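Local atomic coordinates of DUF309 domain-containing protein (Thermus thermophilus, PDB entry 2CWY), a protein that is of unknown function but folds as a small, all-helical single-chain DUF309 domain from a thermophilic bacterium. Residues V2-W12 and M77-A88; Q40-A48 and L59-A67. All coordinates share one frame; numbering follows the deposited sequence.

Contact 1 of 2, residues V2-W12 and M77-A88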
loop_
_atom_site.group_PDB
_atom_site.type_symbol
_atom_site.label_atom_id
_atom_site.label_comp_id
_atom_site.label_asym_id
_atom_site.label_seq_id
_atom_site.Cartn_x
_atom_site.Cartn_y
_atom_site.Cartn_z
ATOM N N VAL A 2 -9.092 -12.106 4.554
ATOM C CA VAL A 2 -8.585 -10.840 4.065
ATOM C C VAL A 2 -7.499 -10.464 5.054
ATOM O O VAL A 2 -7.449 -11.009 6.156
ATOM C CB VAL A 2 -9.685 -9.775 4.032
ATOM C CG1 VAL A 2 -10.786 -10.214 3.067
ATOM C CG2 VAL A 2 -10.254 -9.559 5.418
ATOM N N PRO A 3 -6.616 -9.535 4.685
ATOM C CA PRO A 3 -5.536 -9.141 5.598
ATOM C C PRO A 3 -5.987 -8.705 6.997
ATOM O O PRO A 3 -7.069 -8.152 7.157
ATOM C CB PRO A 3 -4.865 -7.974 4.859
ATOM C CG PRO A 3 -5.198 -8.215 3.417
ATOM C CD PRO A 3 -6.632 -8.676 3.486
ATOM N N ASP A 4 -5.160 -8.978 8.005
ATOM C CA ASP A 4 -5.423 -8.493 9.360
ATOM C C ASP A 4 -4.613 -7.193 9.289
ATOM O O ASP A 4 -3.394 -7.213 9.438
ATOM C CB ASP A 4 -4.807 -9.407 10.426
ATOM C CG ASP A 4 -4.912 -8.818 11.827
ATOM O OD1 ASP A 4 -4.866 -7.575 11.968
ATOM O OD2 ASP A 4 -5.031 -9.591 12.796
ATOM N N TRP A 5 -5.282 -6.071 9.039
ATOM C CA TRP A 5 -4.572 -4.806 8.889
ATOM C C TRP A 5 -3.779 -4.361 10.118
ATOM O O TRP A 5 -2.821 -3.601 10.000
ATOM C CB TRP A 5 -5.549 -3.717 8.407
ATOM C CG TRP A 5 -6.087 -3.966 7.010
ATOM C CD1 TRP A 5 -7.386 -4.214 6.653
ATOM C CD2 TRP A 5 -5.332 -3.956 5.784
ATOM N NE1 TRP A 5 -7.483 -4.351 5.281
ATOM C CE2 TRP A 5 -6.238 -4.198 4.729
ATOM C CE3 TRP A 5 -3.978 -3.758 5.480
ATOM C CZ2 TRP A 5 -5.830 -4.248 3.382
ATOM C CZ3 TRP A 5 -3.573 -3.803 4.136
ATOM C CH2 TRP A 5 -4.501 -4.048 3.111
ATOM N N GLU A 6 -4.154 -4.842 11.299
ATOM C CA GLU A 6 -3.405 -4.479 12.490
ATOM C C GLU A 6 -1.994 -5.045 12.339
ATOM O O GLU A 6 -1.011 -4.378 12.630
ATOM C CB GLU A 6 -4.079 -5.042 13.742
ATOM C CG GLU A 6 -3.652 -4.349 15.036
ATOM C CD GLU A 6 -3.598 -2.817 14.918
ATOM O OE1 GLU A 6 -4.356 -2.233 14.105
ATOM O OE2 GLU A 6 -2.800 -2.193 15.653
ATOM N N GLU A 7 -1.899 -6.281 11.867
ATOM C CA GLU A 7 -0.599 -6.911 11.654
ATOM C C GLU A 7 0.171 -6.228 10.531
ATOM O O GLU A 7 1.374 -5.972 10.650
ATOM C CB GLU A 7 -0.771 -8.386 11.286
ATOM C CG GLU A 7 -1.148 -9.253 12.456
ATOM C CD GLU A 7 -0.168 -9.096 13.598
ATOM O OE1 GLU A 7 1.042 -9.342 13.376
ATOM O OE2 GLU A 7 -0.614 -8.720 14.705
ATOM N N VAL A 8 -0.524 -5.936 9.440
ATOM C CA VAL A 8 0.117 -5.314 8.286
ATOM C C VAL A 8 0.651 -3.936 8.628
ATOM O O VAL A 8 1.773 -3.590 8.276
ATOM C CB VAL A 8 -0.861 -5.228 7.095
ATOM C CG1 VAL A 8 -0.206 -4.486 5.930
ATOM C CG2 VAL A 8 -1.273 -6.635 6.661
ATOM N N LEU A 9 -0.147 -3.150 9.331
ATOM C CA LEU A 9 0.292 -1.813 9.711
ATOM C C LEU A 9 1.420 -1.920 10.739
ATOM O O LEU A 9 2.226 -0.999 10.891
ATOM C CB LEU A 9 -0.891 -1.010 10.258
ATOM C CG LEU A 9 -1.964 -0.746 9.199
ATOM C CD1 LEU A 9 -3.130 0.005 9.820
ATOM C CD2 LEU A 9 -1.352 0.040 8.046
ATOM N N GLY A 10 1.473 -3.057 11.431
ATOM C CA GLY A 10 2.528 -3.296 12.401
ATOM C C GLY A 10 3.848 -3.408 11.658
ATOM O O GLY A 10 4.860 -2.836 12.070
ATOM N N LEU A 11 3.846 -4.149 10.554
ATOM C CA LEU A 11 5.051 -4.298 9.740
ATOM C C LEU A 11 5.449 -2.932 9.195
ATOM O O LEU A 11 6.629 -2.565 9.198
ATOM C CB LEU A 11 4.792 -5.234 8.556
ATOM C CG LEU A 11 4.435 -6.684 8.874
ATOM C CD1 LEU A 11 3.864 -7.334 7.615
ATOM C CD2 LEU A 11 5.674 -7.436 9.365
ATOM N N TRP A 12 4.454 -2.191 8.715
ATOM C CA TRP A 12 4.678 -0.857 8.156
ATOM C C TRP A 12 5.308 0.081 9.185
ATOM O O TRP A 12 6.247 0.820 8.870
ATOM C CB TRP A 12 3.353 -0.269 7.677
ATOM C CG TRP A 12 3.453 1.094 7.028
ATOM C CD1 TRP A 12 3.699 2.292 7.649
ATOM C CD2 TRP A 12 3.276 1.397 5.636
ATOM N NE1 TRP A 12 3.683 3.317 6.732
ATOM C CE2 TRP A 12 3.423 2.796 5.491
ATOM C CE3 TRP A 12 3.005 0.624 4.498
ATOM C CZ2 TRP A 12 3.306 3.439 4.251
ATOM C CZ3 TRP A 12 2.889 1.270 3.260
ATOM C CH2 TRP A 12 3.039 2.660 3.152
HETATM N N MSE A 77 -12.184 -2.756 3.079
HETATM C CA MSE A 77 -11.562 -3.962 3.627
HETATM C C MSE A 77 -11.107 -3.758 5.069
HETATM O O MSE A 77 -10.262 -4.497 5.560
HETATM C CB MSE A 77 -10.356 -4.387 2.777
HETATM C CG MSE A 77 -10.670 -4.730 1.338
HETATM SE SE MSE A 77 -9.176 -5.686 0.521
HETATM C CE MSE A 77 -9.498 -7.427 1.296
ATOM N N GLY A 78 -11.667 -2.749 5.736
ATOM C CA GLY A 78 -11.310 -2.464 7.116
ATOM C C GLY A 78 -10.078 -1.586 7.257
ATOM O O GLY A 78 -9.530 -1.447 8.355
ATOM N N LEU A 79 -9.657 -0.977 6.151
ATOM C CA LEU A 79 -8.476 -0.115 6.128
ATOM C C LEU A 79 -8.752 1.347 5.742
ATOM O O LEU A 79 -9.434 1.622 4.758
ATOM C CB LEU A 79 -7.440 -0.674 5.137
ATOM C CG LEU A 79 -6.208 0.213 4.906
ATOM C CD1 LEU A 79 -5.369 0.265 6.179
ATOM C CD2 LEU A 79 -5.397 -0.335 3.740
ATOM N N ASP A 80 -8.219 2.278 6.525
ATOM C CA ASP A 80 -8.351 3.699 6.203
ATOM C C ASP A 80 -7.163 3.999 5.282
ATOM O O ASP A 80 -6.137 4.529 5.717
ATOM C CB ASP A 80 -8.252 4.543 7.477
ATOM C CG ASP A 80 -8.361 6.037 7.205
ATOM O OD1 ASP A 80 -8.397 6.442 6.018
ATOM O OD2 ASP A 80 -8.403 6.808 8.190
ATOM N N TRP A 81 -7.299 3.661 4.003
ATOM C CA TRP A 81 -6.201 3.866 3.067
ATOM C C TRP A 81 -5.854 5.325 2.787
ATOM O O TRP A 81 -4.723 5.630 2.401
ATOM C CB TRP A 81 -6.468 3.123 1.752
ATOM C CG TRP A 81 -7.677 3.561 1.026
ATOM C CD1 TRP A 81 -8.929 3.003 1.084
ATOM C CD2 TRP A 81 -7.770 4.667 0.137
ATOM N NE1 TRP A 81 -9.795 3.701 0.279
ATOM C CE2 TRP A 81 -9.112 4.730 -0.315
ATOM C CE3 TRP A 81 -6.852 5.619 -0.326
ATOM C CZ2 TRP A 81 -9.557 5.710 -1.209
ATOM C CZ3 TRP A 81 -7.290 6.593 -1.214
ATOM C CH2 TRP A 81 -8.636 6.633 -1.647
ATOM N N ARG A 82 -6.820 6.229 2.953
ATOM C CA ARG A 82 -6.539 7.650 2.741
ATOM C C ARG A 82 -5.419 8.092 3.676
ATOM O O ARG A 82 -4.544 8.859 3.283
ATOM C CB ARG A 82 -7.791 8.492 3.001
ATOM C CG ARG A 82 -8.833 8.395 1.916
ATOM C CD ARG A 82 -8.404 9.172 0.686
ATOM N NE ARG A 82 -9.520 9.366 -0.236
ATOM C CZ ARG A 82 -9.397 9.865 -1.462
ATOM N NH1 ARG A 82 -8.203 10.226 -1.921
ATOM N NH2 ARG A 82 -10.469 9.990 -2.232
ATOM N N SER A 83 -5.441 7.599 4.912
ATOM C CA SER A 83 -4.409 7.943 5.890
ATOM C C SER A 83 -3.057 7.357 5.499
ATOM O O SER A 83 -2.017 8.023 5.605
ATOM C CB SER A 83 -4.804 7.426 7.279
ATOM O OG SER A 83 -3.744 7.596 8.204
ATOM N N LEU A 84 -3.072 6.104 5.048
ATOM C CA LEU A 84 -1.847 5.429 4.640
ATOM C C LEU A 84 -1.228 6.132 3.433
ATOM O O LEU A 84 -0.020 6.304 3.355
ATOM C CB LEU A 84 -2.144 3.969 4.291
ATOM C CG LEU A 84 -0.945 3.061 4.036
ATOM C CD1 LEU A 84 0.010 3.095 5.233
ATOM C CD2 LEU A 84 -1.458 1.631 3.802
ATOM N N LEU A 85 -2.068 6.521 2.483
ATOM C CA LEU A 85 -1.594 7.220 1.290
ATOM C C LEU A 85 -1.030 8.579 1.709
ATOM O O LEU A 85 -0.012 9.026 1.176
ATOM C CB LEU A 85 -2.749 7.400 0.303
ATOM C CG LEU A 85 -2.532 8.302 -0.916
ATOM C CD1 LEU A 85 -1.466 7.741 -1.824
ATOM C CD2 LEU A 85 -3.849 8.414 -1.673
ATOM N N GLN A 86 -1.696 9.236 2.658
ATOM C CA GLN A 86 -1.228 10.533 3.161
ATOM C C GLN A 86 0.163 10.375 3.766
ATOM O O GLN A 86 1.052 11.190 3.509
ATOM C CB GLN A 86 -2.187 11.070 4.225
ATOM C CG GLN A 86 -1.734 12.372 4.901
ATOM C CD GLN A 86 -2.776 12.894 5.869
ATOM O OE1 GLN A 86 -3.002 12.310 6.930
ATOM N NE2 GLN A 86 -3.433 13.980 5.501
ATOM N N GLU A 87 0.356 9.321 4.559
ATOM C CA GLU A 87 1.654 9.089 5.183
ATOM C C GLU A 87 2.727 8.811 4.130
ATOM O O GLU A 87 3.820 9.386 4.176
ATOM C CB GLU A 87 1.606 7.926 6.186
ATOM C CG GLU A 87 2.978 7.687 6.868
ATOM C CD GLU A 87 3.032 6.428 7.723
ATOM O OE1 GLU A 87 4.149 5.903 7.931
ATOM O OE2 GLU A 87 1.969 5.964 8.198
ATOM N N ALA A 88 2.417 7.929 3.181
ATOM C CA ALA A 88 3.372 7.607 2.119
ATOM C C ALA A 88 3.782 8.871 1.374
ATOM O O ALA A 88 4.971 9.095 1.115
ATOM C CB ALA A 88 2.758 6.614 1.139
#
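W12 holds CG opposite its own backbone N (chi1 -178°), and this carries the indole across toward helix 81-88, where L84 and E87 receive it; L84 takes the same kind of first torsion and brings CD1 over the middle of that ring. The methyl lies 3.4 Å from the centroid of the W12 six-membered ring, close to the ring normal, a CH-pi contact that uses the broad apolar face of the indole. The polar edge is served separately. W12 NE1 donates to E87 OE1 (2.9 Å, 161°), which lies in the indole plane, while the N-H meets OE1 from above the carboxylate plane, the two flat groups standing nearly perpendicular. E87 reaches there on an extended chain, and OE1 also forms a salt bridge with R91, so one oxygen accepts from a neutral N-H and from a charged guanidinium. Helices 5-12 and 81-88 run almost parallel (6°), but their axes are 13.4 Å apart; in this all-helical fold large side chains have to bridge the gap, and helix 33-53 touches W12 through L49. At the N-terminal end the loop before helix 81-88 comes closer. L79 CB sits 3.7 Å from the centroid of the W5 five-membered ring, L79 CD2 spreads over the six-membered part, and P3 covers the opposite face, so the W5 indole is sandwiched between aliphatic groups. Its NE1 makes a weak, well-bent hydrogen bond to the carbonyl O of M77 (2.8 Å) at the ring edge. G78 has a positive phi, a backbone conformation that glycine adopts easily, and its carbonyl carbon lies near W5 CD1. M77, a selenomethionine, bends at chi3 and lays CE 3.5 Å from V2 CG1, its flexible chain fitting the outer end of the contact.

Contact 2 of 2, residues Q40-A48 and L59-A67; sequences QGVILLAAA and LRNLRKAEA
L44 lies over the A65 side of helix 59-67, its CB 3.7 Å from A65 CB and its CD1 equally near K64 CB. The aliphatic part of K64 thus extends the apolar surface; its chain crosses L44 at about a right angle, CE coming loosely near L44 CD2. On the other flank L45, whose CB starts away from the partner helix, turns its end back: CG is anti to the carbonyl carbon (chi1 -64°), and CD2 reaches both A65 CB, a tight 3.4 Å, and L62 CD1. A65 CB thus touches both leucines and also meets the carbonyl O of G41 at 3.5 Å. Consecutive in the chain, helices 33-53 and 59-69 form an antiparallel helical hairpin; the two short segments lie 7.9 Å apart at 166°. Small residues permit this closeness: glycine at 41 lets the backbones approach to 4.2 Å between G41 CA and A65 CA, and alanines at 47 and 48 make room for N61. The N61 CB packs against A48 CB at 3.7 Å, and its OD1 lies beside A47 CB. Beyond this interface, Q40 OE1 is hydrogen-bonded to R68.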
loop_
_atom_site.group_PDB
_atom_site.type_symbol
_atom_site.label_atom_id
_atom_site.label_comp_id
_atom_site.label_asym_id
_atom_site.label_seq_id
_atom_site.Cartn_x
_atom_site.Cartn_y
_atom_site.Cartn_z
ATOM N N GLN A 40 -3.432 -3.767 -4.430
ATOM C CA GLN A 40 -2.311 -3.374 -5.263
ATOM C C GLN A 40 -1.836 -1.958 -4.930
ATOM O O GLN A 40 -0.654 -1.675 -5.013
ATOM C CB GLN A 40 -2.667 -3.466 -6.738
ATOM C CG GLN A 40 -1.419 -3.507 -7.611
ATOM C CD GLN A 40 -1.724 -3.931 -9.022
ATOM O OE1 GLN A 40 -2.628 -3.390 -9.657
ATOM N NE2 GLN A 40 -0.972 -4.902 -9.525
ATOM N N GLY A 41 -2.762 -1.080 -4.552
ATOM C CA GLY A 41 -2.400 0.281 -4.197
ATOM C C GLY A 41 -1.524 0.303 -2.952
ATOM O O GLY A 41 -0.507 0.994 -2.910
ATOM N N VAL A 42 -1.914 -0.454 -1.932
ATOM C CA VAL A 42 -1.135 -0.526 -0.693
ATOM C C VAL A 42 0.238 -1.158 -0.998
ATOM O O VAL A 42 1.269 -0.724 -0.476
ATOM C CB VAL A 42 -1.866 -1.375 0.378
ATOM C CG1 VAL A 42 -0.977 -1.547 1.623
ATOM C CG2 VAL A 42 -3.174 -0.712 0.755
ATOM N N ILE A 43 0.239 -2.189 -1.842
ATOM C CA ILE A 43 1.476 -2.844 -2.232
ATOM C C ILE A 43 2.417 -1.832 -2.907
ATOM O O ILE A 43 3.618 -1.807 -2.623
ATOM C CB ILE A 43 1.192 -4.023 -3.205
ATOM C CG1 ILE A 43 0.729 -5.255 -2.416
ATOM C CG2 ILE A 43 2.434 -4.331 -4.041
ATOM C CD1 ILE A 43 0.221 -6.375 -3.299
ATOM N N LEU A 44 1.868 -0.996 -3.788
ATOM C CA LEU A 44 2.679 -0.008 -4.510
ATOM C C LEU A 44 3.197 1.111 -3.602
ATOM O O LEU A 44 4.264 1.669 -3.852
ATOM C CB LEU A 44 1.870 0.570 -5.686
ATOM C CG LEU A 44 1.613 -0.420 -6.839
ATOM C CD1 LEU A 44 0.463 0.075 -7.740
ATOM C CD2 LEU A 44 2.899 -0.571 -7.644
ATOM N N LEU A 45 2.442 1.450 -2.559
ATOM C CA LEU A 45 2.900 2.470 -1.614
ATOM C C LEU A 45 4.071 1.869 -0.832
ATOM O O LEU A 45 5.099 2.528 -0.619
ATOM C CB LEU A 45 1.783 2.854 -0.640
ATOM C CG LEU A 45 0.553 3.521 -1.259
ATOM C CD1 LEU A 45 -0.421 3.900 -0.148
ATOM C CD2 LEU A 45 0.969 4.755 -2.034
ATOM N N ALA A 46 3.915 0.620 -0.395
ATOM C CA ALA A 46 4.996 -0.040 0.338
ATOM C C ALA A 46 6.232 -0.110 -0.572
ATOM O O ALA A 46 7.356 0.190 -0.148
ATOM C CB ALA A 46 4.564 -1.458 0.772
ATOM N N ALA A 47 6.014 -0.493 -1.827
ATOM C CA ALA A 47 7.104 -0.609 -2.796
ATOM C C ALA A 47 7.826 0.720 -3.002
ATOM O O ALA A 47 9.049 0.753 -3.157
ATOM C CB ALA A 47 6.556 -1.142 -4.138
ATOM N N ALA A 48 7.070 1.814 -3.008
ATOM C CA ALA A 48 7.650 3.143 -3.188
ATOM C C ALA A 48 8.608 3.461 -2.045
ATOM O O ALA A 48 9.725 3.925 -2.268
ATOM C CB ALA A 48 6.549 4.195 -3.236
ATOM N N LEU A 59 8.422 7.823 -6.799
ATOM C CA LEU A 59 7.257 8.497 -7.367
ATOM C C LEU A 59 6.500 7.721 -8.428
ATOM O O LEU A 59 5.295 7.905 -8.565
ATOM C CB LEU A 59 7.644 9.870 -7.928
ATOM C CG LEU A 59 7.402 11.059 -6.996
ATOM C CD1 LEU A 59 5.915 11.220 -6.752
ATOM C CD2 LEU A 59 8.138 10.852 -5.695
ATOM N N ARG A 60 7.189 6.874 -9.187
ATOM C CA ARG A 60 6.500 6.088 -10.212
ATOM C C ARG A 60 5.515 5.141 -9.507
ATOM O O ARG A 60 4.355 5.009 -9.915
ATOM C CB ARG A 60 7.513 5.302 -11.056
ATOM C CG ARG A 60 6.891 4.559 -12.235
ATOM C CD ARG A 60 7.960 3.957 -13.156
ATOM N NE ARG A 60 7.378 3.419 -14.386
ATOM C CZ ARG A 60 8.080 2.844 -15.360
ATOM N NH1 ARG A 60 9.400 2.729 -15.253
ATOM N NH2 ARG A 60 7.463 2.381 -16.444
ATOM N N ASN A 61 5.984 4.496 -8.442
ATOM C CA ASN A 61 5.142 3.606 -7.656
ATOM C C ASN A 61 4.003 4.390 -6.984
ATOM O O ASN A 61 2.860 3.937 -6.982
ATOM C CB ASN A 61 5.991 2.866 -6.610
ATOM C CG ASN A 61 6.739 1.670 -7.199
ATOM O OD1 ASN A 61 7.653 1.118 -6.575
ATOM N ND2 ASN A 61 6.346 1.262 -8.394
ATOM N N LEU A 62 4.295 5.570 -6.430
ATOM C CA LEU A 62 3.240 6.372 -5.800
ATOM C C LEU A 62 2.163 6.720 -6.831
ATOM O O LEU A 62 0.967 6.623 -6.543
ATOM C CB LEU A 62 3.798 7.672 -5.204
ATOM C CG LEU A 62 2.739 8.643 -4.678
ATOM C CD1 LEU A 62 1.931 7.983 -3.578
ATOM C CD2 LEU A 62 3.402 9.910 -4.171
ATOM N N ARG A 63 2.591 7.113 -8.035
ATOM C CA ARG A 63 1.660 7.461 -9.111
ATOM C C ARG A 63 0.762 6.269 -9.466
ATOM O O ARG A 63 -0.459 6.419 -9.631
ATOM C CB ARG A 63 2.420 7.918 -10.373
ATOM C CG ARG A 63 1.584 7.833 -11.659
ATOM C CD ARG A 63 2.250 8.507 -12.863
ATOM N NE ARG A 63 3.651 8.133 -13.053
ATOM C CZ ARG A 63 4.088 6.896 -13.287
ATOM N NH1 ARG A 63 3.238 5.879 -13.365
ATOM N NH2 ARG A 63 5.388 6.682 -13.470
ATOM N N LYS A 64 1.358 5.087 -9.589
ATOM C CA LYS A 64 0.572 3.893 -9.914
ATOM C C LYS A 64 -0.396 3.571 -8.776
ATOM O O LYS A 64 -1.541 3.168 -9.011
ATOM C CB LYS A 64 1.505 2.716 -10.175
ATOM C CG LYS A 64 2.349 2.921 -11.426
ATOM C CD LYS A 64 3.508 1.947 -11.482
ATOM C CE LYS A 64 3.044 0.529 -11.655
ATOM N NZ LYS A 64 4.227 -0.388 -11.763
ATOM N N ALA A 65 0.065 3.740 -7.539
ATOM C CA ALA A 65 -0.796 3.491 -6.388
ATOM C C ALA A 65 -1.996 4.441 -6.407
ATOM O O ALA A 65 -3.133 4.033 -6.165
ATOM C CB ALA A 65 -0.015 3.676 -5.094
ATOM N N GLU A 66 -1.743 5.718 -6.683
ATOM C CA GLU A 66 -2.819 6.699 -6.723
ATOM C C GLU A 66 -3.832 6.335 -7.801
ATOM O O GLU A 66 -5.040 6.471 -7.595
ATOM C CB GLU A 66 -2.243 8.099 -6.956
ATOM C CG GLU A 66 -1.334 8.551 -5.796
ATOM C CD GLU A 66 -0.650 9.891 -6.026
ATOM O OE1 GLU A 66 -0.129 10.120 -7.138
ATOM O OE2 GLU A 66 -0.616 10.700 -5.072
ATOM N N ALA A 67 -3.342 5.852 -8.939
ATOM C CA ALA A 67 -4.217 5.462 -10.037
ATOM C C ALA A 67 -5.162 4.337 -9.608
ATOM O O ALA A 67 -6.334 4.309 -9.988
ATOM C CB ALA A 67 -3.381 5.016 -11.230
#

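From the N terminus, the chain passes through helix 5-13, helix 17-30 and the long helix 33-53 before turning back into helix 59-69, and contact 2 closes that short loop. It then leads to helix 81-92, where contact 1 closes a far longer one by linking the first and last helices through side chains that span the space between them; contact 2 is nested within it. The two lie on opposite sides of the chain's centre, about 13 Å apart between their centres, yet they share packing. Helix 33-53 joins them: V42 meets L79, A46 meets W12, and L45 meets L85. L85 also touches L62, linking helix 81-92 to the second arm of the hairpin.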